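Local coordinates for protein agmatine ureohydrolase (Thermoplasma volcanium GSS1, PDB 3PZL) that probably hydrolyses agmatine to putrescine and urea at a two-manganese centre, at residues 228-233 with 271-276. Numbering follows the deposited sequence.
With MN (manganese (II) ion), chain G; MN (manganese (II) ion), chain F.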
# COMPACT_ATOMS: atom_id res chain seq x y z
N VAL B 228 -3.03 18.24 -21.50
CA VAL B 228 -3.61 16.97 -21.11
C VAL B 228 -3.83 16.86 -19.59
O VAL B 228 -2.87 16.69 -18.80
CB VAL B 228 -2.79 15.81 -21.58
CG1 VAL B 228 -3.52 14.56 -21.36
CG2 VAL B 228 -2.51 15.93 -23.02
N ASP B 229 -5.10 16.99 -19.18
CA ASP B 229 -5.50 16.81 -17.79
C ASP B 229 -5.69 15.31 -17.66
O ASP B 229 -6.58 14.70 -18.26
CB ASP B 229 -6.81 17.52 -17.54
CG ASP B 229 -7.21 17.57 -16.06
OD1 ASP B 229 -6.94 16.58 -15.35
OD2 ASP B 229 -7.80 18.60 -15.64
N MSE B 230 -4.83 14.71 -16.86
CA MSE B 230 -4.64 13.28 -16.93
C MSE B 230 -5.90 12.50 -16.58
O MSE B 230 -6.04 11.34 -16.96
CB MSE B 230 -3.51 12.92 -15.99
CG MSE B 230 -2.82 11.68 -16.32
SE MSE B 230 -1.73 11.67 -17.96
CE MSE B 230 -1.20 9.77 -17.73
N ASP B 231 -6.83 13.15 -15.87
CA ASP B 231 -8.10 12.51 -15.47
C ASP B 231 -9.16 12.41 -16.60
O ASP B 231 -10.20 11.77 -16.44
CB ASP B 231 -8.67 13.23 -14.25
CG ASP B 231 -9.14 14.61 -14.57
OD1 ASP B 231 -8.86 15.13 -15.67
OD2 ASP B 231 -9.82 15.21 -13.72
N GLY B 232 -8.90 13.05 -17.74
CA GLY B 232 -9.69 12.80 -18.94
C GLY B 232 -9.66 11.35 -19.42
O GLY B 232 -10.55 10.90 -20.12
N ILE B 233 -8.64 10.62 -19.00
CA ILE B 233 -8.46 9.24 -19.34
C ILE B 233 -9.22 8.39 -18.35
O ILE B 233 -9.39 8.81 -17.23
CB ILE B 233 -6.96 8.92 -19.32
CG1 ILE B 233 -6.24 9.89 -20.28
CG2 ILE B 233 -6.68 7.42 -19.69
CD1 ILE B 233 -4.78 9.61 -20.52
N VAL B 271 -0.75 16.99 -16.69
CA VAL B 271 -1.08 17.49 -15.37
C VAL B 271 -2.14 16.67 -14.64
O VAL B 271 -2.88 15.91 -15.22
CB VAL B 271 -1.58 18.96 -15.42
CG1 VAL B 271 -0.53 19.86 -16.03
CG2 VAL B 271 -2.92 19.06 -16.18
N GLU B 272 -2.23 16.89 -13.34
CA GLU B 272 -3.34 16.39 -12.51
C GLU B 272 -3.33 14.90 -12.26
O GLU B 272 -4.42 14.30 -12.11
CB GLU B 272 -4.72 16.82 -13.03
CG GLU B 272 -4.99 18.30 -13.01
CD GLU B 272 -5.26 18.82 -11.61
OE1 GLU B 272 -5.64 17.98 -10.76
OE2 GLU B 272 -5.10 20.04 -11.34
N PHE B 273 -2.15 14.28 -12.20
CA PHE B 273 -2.07 12.95 -11.58
C PHE B 273 -1.12 12.94 -10.38
O PHE B 273 -0.30 13.83 -10.25
CB PHE B 273 -1.74 11.84 -12.60
CG PHE B 273 -0.29 11.59 -12.80
CD1 PHE B 273 0.44 12.36 -13.70
CD2 PHE B 273 0.35 10.56 -12.10
CE1 PHE B 273 1.80 12.13 -13.90
CE2 PHE B 273 1.69 10.30 -12.28
CZ PHE B 273 2.42 11.10 -13.18
N SER B 274 -1.28 11.96 -9.50
CA SER B 274 -0.56 11.92 -8.26
C SER B 274 0.06 10.56 -7.99
O SER B 274 -0.66 9.62 -7.63
CB SER B 274 -1.48 12.24 -7.11
OG SER B 274 -0.72 12.22 -5.89
N PRO B 275 1.41 10.47 -8.09
CA PRO B 275 2.20 9.21 -7.99
C PRO B 275 2.01 8.46 -6.67
O PRO B 275 2.29 7.27 -6.62
CB PRO B 275 3.65 9.66 -8.08
CG PRO B 275 3.60 11.16 -8.36
CD PRO B 275 2.24 11.68 -8.08
N LEU B 276 1.52 9.13 -5.62
CA LEU B 276 1.28 8.50 -4.31
C LEU B 276 0.13 7.48 -4.35
O LEU B 276 0.05 6.56 -3.48
CB LEU B 276 0.96 9.55 -3.23
CG LEU B 276 1.99 10.70 -3.05
CD1 LEU B 276 1.50 11.82 -2.09
CD2 LEU B 276 3.38 10.18 -2.64
MN MN G . -9.84 17.51 -14.82
MN MN F . -8.50 20.48 -15.07
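Val271 and Met230, which lose the most surface to this contact, meet through the last parallel-strand pairing of 223-229 with 265-271. Val271 N donates to Val228 O at 3.0 Å, and the carbonyl of Val271 takes the N-H of Met230, N to O 2.8 Å. Asp229 lies between these two bonds. The side chains of Asp229 and Val271 leave on the same face of the sheet, and Val271 CG2 packs 3.8 Å from Asp229 CA. Beyond this pairing the chains part: 230-232 makes a 3-10 turn, and 272-274 runs on as a loop into a short 3-10 segment at 275-276. Met230, a selenomethionine, lies alongside Phe273, the two side chains pointing the same way, with its CG 3.9 Å from Phe273 CB.

Asp229 extends its carboxylate to the metals, CG anti to the backbone N (chi1 -171°). Its OD2 bridges the two manganese ions, at 2.1 Å from one and 2.5 Å from the other; Asp231, two residues on, binds the second, the Asp-x-Asp pattern of the arginase family. The CB and CG of Glu272 pack against Asp229 OD1, CB at 3.2 Å, while the chain bends at chi2 (-75°) and Glu272 OE2 accepts the backbone N-H of His124, itself a manganese ligand. Asp144, His146 and Asp148 are further ligands of the metal pair.

The contact thus sits at the C-terminal ends of two neighbouring central strands, where a parallel alpha/beta sheet commonly carries its active site. Strand 138-143 flanks 223-229 on its other edge and 116-121 flanks 265-271; helix 281-303 covers Met230 and Phe273, and helix 57-65 also packs on Phe273.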